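Local coordinates for putative uncharacterized protein (Trypanosoma congolense, PDB 4E40), which probably acts as a cell-surface receptor that takes up haptoglobin-hemoglobin, this chain holding its elongated helical-bundle domain, at residues A[4-18]-A[142-155]. Residues are numbered along the deposited sequence; the frame is centred on the assembly and turned at random.
Sequences EIKVELEDSDDVAAA and NLLARAKESENQYV. Unlike the reference sequence in segment 4-18: E10 (reference Lys), S12 (reference Ala), D14 (reference Glu). Unlike the reference sequence in segment 142-155: N152 (reference Asp).
From the pairing of I5 with L143 to that of S12 with V155, an extended N-terminal strap and the first turns of helix 12-26 run beside the end of helix 82-147, the turn after it and the start of helix 153-160. The CA atoms approach most closely at S12 and V155, 5.1 Å apart. Each segment caps its own helix: D11 accepts from D14 N, and N152 OD1 from V155 N and, weakly, Y154 N.

At the strap's outer end, one carboxylate oxygen takes two side-chain donors. N142 ND2 lies 2.8 Å from E4 OE2 on the syn side, while R146 NH1, in salt-bridge contact, meets the same atom on the anti side; both come from one face of the carboxylate, whose plane stands 79° from the guanidinium. A bend in R146 at chi3 (-64°) helps turn the guanidinium edge toward E4. A water that donates to E4 OE2 and accepts from I5 N and R146 NH2 adds a third donor and further fixes this corner.

Inward, the contact turns apolar. With chi1 at 179°, L143 carries its CG away from the backbone N and toward the 4-18 segment, where CD2 packs on L9 CG at 3.9 Å and CD1 lies near I5 CG2, the I5 and L143 side chains crossing at about a right angle. L9 CD1 also reaches A147 CB and L144 CD2. The latter methyl packs on A18 CB at 3.9 Å, and V15 CG2 meets V155 CG1 at 3.8 Å. Toward the start of helix 153-160, waters join E10 O to N152 ND2 and S12 OG to Y154 O.

The contact is thus structural packing at one end of the long helical bundle, away from the heme-binding residues. D188 holds the strap through K6 N, V185 of helix 183-187 touches V7 and L143, L182 packs on A17 and A18, and A158 of helix 153-160 meets V15.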
ATOM      1  N   GLU A   4      22.462   8.748  27.441  1.00 36.18           N
ATOM      2  CA  GLU A   4      21.373   9.666  27.810  1.00 33.57           C
ATOM      3  C   GLU A   4      21.472  11.018  27.097  1.00 30.64           C
ATOM      4  O   GLU A   4      22.562  11.457  26.700  1.00 31.83           O
ATOM      5  CB  GLU A   4      21.350   9.888  29.349  1.00 36.05           C
ATOM      6  CG  GLU A   4      21.094   8.628  30.169  1.00 42.35           C
ATOM      7  CD  GLU A   4      19.869   7.835  29.707  1.00 46.49           C
ATOM      8  OE1 GLU A   4      20.027   6.639  29.403  1.00 48.75           O
ATOM      9  OE2 GLU A   4      18.740   8.382  29.646  1.00 47.43           O
ATOM     10  N   ILE A   5      20.326  11.706  26.942  1.00 26.93           N
ATOM     11  CA  ILE A   5      20.304  13.071  26.483  1.00 25.02           C
ATOM     12  C   ILE A   5      21.107  13.906  27.528  1.00 27.39           C
ATOM     13  O   ILE A   5      20.906  13.741  28.759  1.00 29.74           O
ATOM     14  CB  ILE A   5      18.834  13.557  26.402  1.00 22.87           C
ATOM     15  CG1 ILE A   5      18.122  12.790  25.256  1.00 23.53           C
ATOM     16  CG2 ILE A   5      18.767  15.047  26.088  1.00 23.30           C
ATOM     17  CD1 ILE A   5      16.586  12.730  25.381  1.00 22.31           C
ATOM     18  N   LYS A   6      21.957  14.807  27.031  1.00 27.56           N
ATOM     19  CA  LYS A   6      22.865  15.570  27.933  1.00 31.15           C
ATOM     20  C   LYS A   6      22.385  16.969  28.203  1.00 33.84           C
ATOM     21  O   LYS A   6      22.614  17.500  29.264  1.00 32.21           O
ATOM     22  CB  LYS A   6      24.307  15.524  27.412  1.00 35.35           C
ATOM     23  CG  LYS A   6      24.904  14.127  27.651  1.00 42.07           C
ATOM     24  CD  LYS A   6      26.407  14.027  27.413  1.00 47.84           C
ATOM     25  CE  LYS A   6      26.911  12.604  27.652  1.00 51.35           C
ATOM     26  NZ  LYS A   6      26.499  11.655  26.576  1.00 53.66           N
ATOM     27  N   VAL A   7      21.629  17.536  27.262  1.00 33.79           N
ATOM     28  CA  VAL A   7      21.041  18.854  27.426  1.00 35.14           C
ATOM     29  C   VAL A   7      20.056  18.852  28.627  1.00 36.35           C
ATOM     30  O   VAL A   7      19.369  17.868  28.853  1.00 36.39           O
ATOM     31  CB  VAL A   7      20.428  19.318  26.076  1.00 34.72           C
ATOM     32  CG1 VAL A   7      21.248  18.711  24.939  1.00 35.18           C
ATOM     33  CG2 VAL A   7      18.985  18.860  25.886  1.00 32.82           C
ATOM     34  N   GLU A   8      20.081  19.879  29.464  1.00 35.41           N
ATOM     35  CA  GLU A   8      19.175  19.903  30.623  1.00 35.59           C
ATOM     36  C   GLU A   8      17.969  20.805  30.308  1.00 31.60           C
ATOM     37  O   GLU A   8      18.117  21.762  29.549  1.00 35.80           O
ATOM     38  CB  GLU A   8      19.883  20.428  31.846  1.00 44.45           C
ATOM     39  CG  GLU A   8      20.712  19.382  32.543  1.00 48.91           C
ATOM     40  CD  GLU A   8      20.988  19.794  33.966  1.00 58.64           C
ATOM     41  OE1 GLU A   8      21.562  20.898  34.180  1.00 60.98           O
ATOM     42  OE2 GLU A   8      20.611  19.016  34.866  1.00 63.60           O
ATOM     43  N   LEU A   9      16.779  20.461  30.787  1.00 26.42           N
ATOM     44  CA  LEU A   9      15.602  21.317  30.488  1.00 24.08           C
ATOM     45  C   LEU A   9      15.778  22.561  31.376  1.00 24.69           C
ATOM     46  O   LEU A   9      16.052  22.442  32.585  1.00 26.23           O
ATOM     47  CB  LEU A   9      14.297  20.548  30.767  1.00 21.23           C
ATOM     48  CG  LEU A   9      14.093  19.278  29.886  1.00 20.68           C
ATOM     49  CD1 LEU A   9      12.989  18.363  30.373  1.00 22.70           C
ATOM     50  CD2 LEU A   9      13.813  19.696  28.446  1.00 21.19           C
ATOM     51  N   GLU A  10      15.657  23.731  30.767  1.00 24.32           N
ATOM     52  CA  GLU A  10      16.163  24.970  31.379  1.00 24.71           C
ATOM     53  C   GLU A  10      15.053  25.764  32.064  1.00 22.62           C
ATOM     54  O   GLU A  10      15.318  26.645  32.886  1.00 24.44           O
ATOM     55  CB  GLU A  10      16.780  25.803  30.249  1.00 29.32           C
ATOM     56  CG  GLU A  10      17.559  27.010  30.651  1.00 34.92           C
ATOM     57  CD  GLU A  10      18.029  27.876  29.461  1.00 37.98           C
ATOM     58  OE1 GLU A  10      17.711  27.586  28.293  1.00 41.49           O
ATOM     59  OE2 GLU A  10      18.752  28.864  29.698  1.00 39.35           O
ATOM     60  N   ASP A  11      13.804  25.519  31.662  1.00 20.11           N
ATOM     61  CA  ASP A  11      12.711  26.344  32.163  1.00 18.45           C
ATOM     62  C   ASP A  11      11.378  25.600  32.029  1.00 18.43           C
ATOM     63  O   ASP A  11      11.348  24.506  31.475  1.00 18.06           O
ATOM     64  CB  ASP A  11      12.659  27.705  31.471  1.00 19.17           C
ATOM     65  CG  ASP A  11      12.663  27.591  29.961  1.00 20.42           C
ATOM     66  OD1 ASP A  11      13.463  28.379  29.318  1.00 19.92           O
ATOM     67  OD2 ASP A  11      11.797  26.898  29.436  1.00 19.24           O
ATOM     68  N   SER A  12      10.319  26.182  32.566  1.00 19.24           N
ATOM     69  CA  SER A  12       8.985  25.528  32.544  1.00 18.84           C
ATOM     70  C   SER A  12       8.530  25.204  31.142  1.00 18.37           C
ATOM     71  O   SER A  12       7.955  24.129  30.899  1.00 19.36           O
ATOM     72  CB  SER A  12       7.917  26.459  33.147  1.00 19.75           C
ATOM     73  OG  SER A  12       8.310  26.814  34.484  1.00 24.75           O
ATOM     74  N   ASP A  13       8.710  26.148  30.210  1.00 17.73           N
ATOM     75  CA  ASP A  13       8.289  25.894  28.810  1.00 17.51           C
ATOM     76  C   ASP A  13       9.077  24.733  28.169  1.00 17.14           C
ATOM     77  O   ASP A  13       8.463  23.948  27.413  1.00 18.09           O
ATOM     78  CB  ASP A  13       8.437  27.173  27.983  1.00 18.55           C
ATOM     79  CG  ASP A  13       7.371  28.164  28.253  1.00 21.70           C
ATOM     80  OD1 ASP A  13       6.229  27.817  28.699  1.00 22.01           O
ATOM     81  OD2 ASP A  13       7.581  29.375  27.918  1.00 22.10           O
ATOM     82  N   ASP A  14      10.365  24.564  28.472  1.00 17.26           N
ATOM     83  CA  ASP A  14      11.107  23.427  27.925  1.00 17.51           C
ATOM     84  C   ASP A  14      10.541  22.135  28.491  1.00 17.61           C
ATOM     85  O   ASP A  14      10.419  21.144  27.772  1.00 17.47           O
ATOM     86  CB  ASP A  14      12.594  23.428  28.230  1.00 20.23           C
ATOM     87  CG  ASP A  14      13.387  24.458  27.413  1.00 23.65           C
ATOM     88  OD1 ASP A  14      12.890  25.034  26.457  1.00 25.01           O
ATOM     89  OD2 ASP A  14      14.553  24.635  27.814  1.00 29.32           O
ATOM     90  N   VAL A  15      10.205  22.151  29.795  1.00 17.91           N
ATOM     91  CA  VAL A  15       9.634  20.931  30.390  1.00 18.56           C
ATOM     92  C   VAL A  15       8.291  20.585  29.725  1.00 18.10           C
ATOM     93  O   VAL A  15       8.075  19.410  29.366  1.00 19.45           O
ATOM     94  CB  VAL A  15       9.476  21.052  31.940  1.00 18.94           C
ATOM     95  CG1 VAL A  15       8.833  19.743  32.410  1.00 19.40           C
ATOM     96  CG2 VAL A  15      10.845  21.186  32.580  1.00 19.30           C
ATOM     97  N   ALA A  16       7.418  21.567  29.497  1.00 18.11           N
ATOM     98  CA  ALA A  16       6.121  21.291  28.862  1.00 17.45           C
ATOM     99  C   ALA A  16       6.344  20.785  27.463  1.00 17.99           C
ATOM    100  O   ALA A  16       5.675  19.870  26.997  1.00 18.78           O
ATOM    101  CB  ALA A  16       5.266  22.563  28.848  1.00 18.61           C
ATOM    102  N   ALA A  17       7.298  21.400  26.767  1.00 16.55           N
ATOM    103  CA  ALA A  17       7.594  20.908  25.429  1.00 17.13           C
ATOM    104  C   ALA A  17       8.160  19.474  25.417  1.00 16.73           C
ATOM    105  O   ALA A  17       7.810  18.682  24.508  1.00 16.59           O
ATOM    106  CB  ALA A  17       8.551  21.889  24.683  1.00 18.18           C
ATOM    107  N   ALA A  18       8.986  19.133  26.402  1.00 16.60           N
ATOM    108  CA  ALA A  18       9.520  17.746  26.480  1.00 16.89           C
ATOM    109  C   ALA A  18       8.416  16.776  26.857  1.00 17.22           C
ATOM    110  O   ALA A  18       8.393  15.661  26.325  1.00 17.36           O
ATOM    111  CB  ALA A  18      10.681  17.679  27.476  1.00 17.27           C
ATOM    112  N   ASN A 142      13.442   9.619  30.472  1.00 25.26           N
ATOM    113  CA  ASN A 142      14.550   9.730  31.446  1.00 28.26           C
ATOM    114  C   ASN A 142      14.870  11.174  31.739  1.00 28.19           C
ATOM    115  O   ASN A 142      15.133  11.545  32.910  1.00 29.84           O
ATOM    116  CB  ASN A 142      15.802   8.978  31.016  1.00 28.84           C
ATOM    117  CG  ASN A 142      15.586   7.499  30.948  1.00 31.60           C
ATOM    118  OD1 ASN A 142      14.608   6.961  31.517  1.00 37.68           O
ATOM    119  ND2 ASN A 142      16.498   6.796  30.255  1.00 34.37           N
ATOM    120  N   LEU A 143      14.900  11.994  30.680  1.00 25.62           N
ATOM    121  CA  LEU A 143      15.171  13.413  30.800  1.00 24.86           C
ATOM    122  C   LEU A 143      14.126  14.093  31.678  1.00 24.55           C
ATOM    123  O   LEU A 143      14.475  14.898  32.562  1.00 25.84           O
ATOM    124  CB  LEU A 143      15.249  14.054  29.388  1.00 25.16           C
ATOM    125  CG  LEU A 143      15.511  15.545  29.358  1.00 24.89           C
ATOM    126  CD1 LEU A 143      16.961  15.893  29.727  1.00 27.40           C
ATOM    127  CD2 LEU A 143      15.156  16.101  27.955  1.00 26.04           C
ATOM    128  N   LEU A 144      12.860  13.720  31.518  1.00 23.51           N
ATOM    129  CA  LEU A 144      11.786  14.291  32.337  1.00 22.06           C
ATOM    130  C   LEU A 144      11.847  13.806  33.807  1.00 24.75           C
ATOM    131  O   LEU A 144      11.591  14.606  34.700  1.00 24.61           O
ATOM    132  CB  LEU A 144      10.440  13.944  31.709  1.00 22.59           C
ATOM    133  CG  LEU A 144      10.102  14.740  30.430  1.00 20.97           C
ATOM    134  CD1 LEU A 144       9.001  14.021  29.672  1.00 21.92           C
ATOM    135  CD2 LEU A 144       9.573  16.106  30.902  1.00 20.61           C
ATOM    136  N   ALA A 145      12.263  12.569  34.000  1.00 25.10           N
ATOM    137  CA  ALA A 145      12.470  12.030  35.386  1.00 26.67           C
ATOM    138  C   ALA A 145      13.591  12.782  36.046  1.00 29.13           C
ATOM    139  O   ALA A 145      13.479  13.152  37.252  1.00 29.26           O
ATOM    140  CB  ALA A 145      12.750  10.517  35.345  1.00 26.95           C
ATOM    141  N   ARG A 146      14.670  13.069  35.313  1.00 29.43           N
ATOM    142  CA  ARG A 146      15.743  13.898  35.883  1.00 31.86           C
ATOM    143  C   ARG A 146      15.320  15.333  36.259  1.00 32.74           C
ATOM    144  O   ARG A 146      15.778  15.858  37.297  1.00 33.45           O
ATOM    145  CB  ARG A 146      16.972  13.947  34.970  1.00 34.25           C
ATOM    146  CG  ARG A 146      17.620  12.573  34.852  1.00 37.33           C
ATOM    147  CD  ARG A 146      18.948  12.564  34.097  1.00 42.98           C
ATOM    148  NE  ARG A 146      18.887  12.952  32.673  1.00 41.43           N
ATOM    149  CZ  ARG A 146      18.770  12.113  31.622  1.00 44.46           C
ATOM    150  NH1 ARG A 146      18.650  10.770  31.743  1.00 44.00           N
ATOM    151  NH2 ARG A 146      18.766  12.635  30.407  1.00 37.49           N
ATOM    152  N   ALA A 147      14.460  15.965  35.448  1.00 28.22           N
ATOM    153  CA  ALA A 147      13.984  17.298  35.696  1.00 27.89           C
ATOM    154  C   ALA A 147      13.205  17.392  37.015  1.00 28.11           C
ATOM    155  O   ALA A 147      13.149  18.459  37.628  1.00 28.25           O
ATOM    156  CB  ALA A 147      13.149  17.812  34.493  1.00 25.30           C
ATOM    157  N   LYS A 148      12.624  16.281  37.448  1.00 30.27           N
ATOM    158  CA  LYS A 148      11.955  16.221  38.769  1.00 32.93           C
ATOM    159  C   LYS A 148      12.942  16.424  39.916  1.00 33.92           C
ATOM    160  O   LYS A 148      12.511  16.734  41.045  1.00 35.64           O
ATOM    161  CB  LYS A 148      11.201  14.885  38.944  1.00 33.20           C
ATOM    162  CG  LYS A 148       9.929  14.769  38.117  1.00 34.92           C
ATOM    163  CD  LYS A 148       9.295  13.398  38.365  1.00 35.05           C
ATOM    164  CE  LYS A 148       8.184  13.126  37.362  1.00 37.23           C
ATOM    165  NZ  LYS A 148       7.335  11.964  37.759  1.00 39.28           N
ATOM    166  N   GLU A 149      14.242  16.275  39.653  1.00 32.41           N
ATOM    167  CA  GLU A 149      15.257  16.518  40.678  1.00 37.96           C
ATOM    168  C   GLU A 149      15.974  17.841  40.494  1.00 34.27           C
ATOM    169  O   GLU A 149      16.937  18.125  41.211  1.00 34.65           O
ATOM    170  CB  GLU A 149      16.335  15.419  40.660  1.00 41.72           C
ATOM    171  CG  GLU A 149      15.835  14.001  40.506  1.00 49.89           C
ATOM    172  CD  GLU A 149      15.168  13.441  41.750  1.00 59.60           C
ATOM    173  OE1 GLU A 149      14.726  12.267  41.687  1.00 63.67           O
ATOM    174  OE2 GLU A 149      15.090  14.145  42.787  1.00 60.86           O
ATOM    175  N   SER A 150      15.552  18.645  39.513  1.00 32.51           N
ATOM    176  CA  SER A 150      16.194  19.935  39.253  1.00 31.37           C
ATOM    177  C   SER A 150      16.225  20.867  40.476  1.00 32.15           C
ATOM    178  O   SER A 150      15.245  20.955  41.244  1.00 30.17           O
ATOM    179  CB  SER A 150      15.487  20.677  38.125  1.00 31.09           C
ATOM    180  OG  SER A 150      16.222  21.808  37.780  1.00 28.77           O
ATOM    181  N   GLU A 151      17.330  21.598  40.587  1.00 33.85           N
ATOM    182  CA  GLU A 151      17.496  22.689  41.557  1.00 39.00           C
ATOM    183  C   GLU A 151      16.705  23.923  41.146  1.00 36.39           C
ATOM    184  O   GLU A 151      16.429  24.791  41.970  1.00 35.86           O
ATOM    185  CB  GLU A 151      18.972  23.096  41.673  1.00 43.82           C
ATOM    186  CG  GLU A 151      19.946  21.941  41.840  1.00 50.81           C
ATOM    187  CD  GLU A 151      20.249  21.642  43.288  1.00 58.34           C
ATOM    188  OE1 GLU A 151      21.430  21.812  43.657  1.00 62.03           O
ATOM    189  OE2 GLU A 151      19.321  21.251  44.047  1.00 58.09           O
ATOM    190  N   ASN A 152      16.343  24.009  39.856  1.00 31.61           N
ATOM    191  CA  ASN A 152      15.537  25.111  39.407  1.00 30.82           C
ATOM    192  C   ASN A 152      14.103  24.745  39.809  1.00 32.59           C
ATOM    193  O   ASN A 152      13.530  23.770  39.284  1.00 27.37           O
ATOM    194  CB  ASN A 152      15.722  25.286  37.875  1.00 31.04           C
ATOM    195  CG  ASN A 152      14.809  26.329  37.285  1.00 31.28           C
ATOM    196  OD1 ASN A 152      13.689  26.526  37.732  1.00 31.65           O
ATOM    197  ND2 ASN A 152      15.309  27.032  36.284  1.00 28.92           N
ATOM    198  N   GLN A 153      13.515  25.493  40.745  1.00 31.60           N
ATOM    199  CA  GLN A 153      12.195  25.159  41.285  1.00 32.01           C
ATOM    200  C   GLN A 153      11.089  25.132  40.205  1.00 30.89           C
ATOM    201  O   GLN A 153      10.161  24.319  40.309  1.00 28.28           O
ATOM    202  CB  GLN A 153      11.779  26.114  42.442  1.00 38.35           C
ATOM    203  CG  GLN A 153      11.459  27.528  41.927  1.00 44.60           C
ATOM    204  CD  GLN A 153      10.637  28.416  42.870  1.00 51.83           C
ATOM    205  OE1 GLN A 153      11.145  29.411  43.378  1.00 54.08           O
ATOM    206  NE2 GLN A 153       9.351  28.085  43.060  1.00 55.06           N
ATOM    207  N   TYR A 154      11.204  25.986  39.166  1.00 26.17           N
ATOM    208  CA  TYR A 154      10.180  26.061  38.113  1.00 26.29           C
ATOM    209  C   TYR A 154      10.276  24.789  37.214  1.00 24.49           C
ATOM    210  O   TYR A 154       9.270  24.248  36.804  1.00 27.15           O
ATOM    211  CB  TYR A 154      10.317  27.315  37.218  1.00 27.13           C
ATOM    212  CG  TYR A 154      10.287  28.601  37.994  1.00 29.43           C
ATOM    213  CD1 TYR A 154       9.080  29.084  38.485  1.00 34.17           C
ATOM    214  CD2 TYR A 154      11.451  29.286  38.256  1.00 29.79           C
ATOM    215  CE1 TYR A 154       9.029  30.248  39.262  1.00 33.97           C
ATOM    216  CE2 TYR A 154      11.432  30.463  39.028  1.00 32.69           C
ATOM    217  CZ  TYR A 154      10.213  30.932  39.510  1.00 33.44           C
ATOM    218  OH  TYR A 154      10.160  32.067  40.279  1.00 37.10           O
ATOM    219  N   VAL A 155      11.492  24.387  36.906  1.00 24.58           N
ATOM    220  CA  VAL A 155      11.718  23.137  36.155  1.00 22.58           C
ATOM    221  C   VAL A 155      11.179  21.953  36.943  1.00 23.71           C
ATOM    222  O   VAL A 155      10.418  21.136  36.418  1.00 24.81           O
ATOM    223  CB  VAL A 155      13.196  22.942  35.803  1.00 23.11           C
ATOM    224  CG1 VAL A 155      13.480  21.546  35.289  1.00 22.77           C
ATOM    225  CG2 VAL A 155      13.653  23.988  34.780  1.00 22.74           C
TER
HETATM  226  O   HOH W   1      17.990  10.638  28.332  1.00 26.74           O
HETATM  227  O   HOH W   2      20.222  15.578  30.882  1.00 41.05           O
HETATM  228  O   HOH W   3      16.142  17.845  32.573  1.00 35.28           O
HETATM  229  O   HOH W   4      17.502  26.150  34.801  1.00 40.32           O
HETATM  230  O   HOH W   5       6.941  25.795  36.550  1.00 31.64           O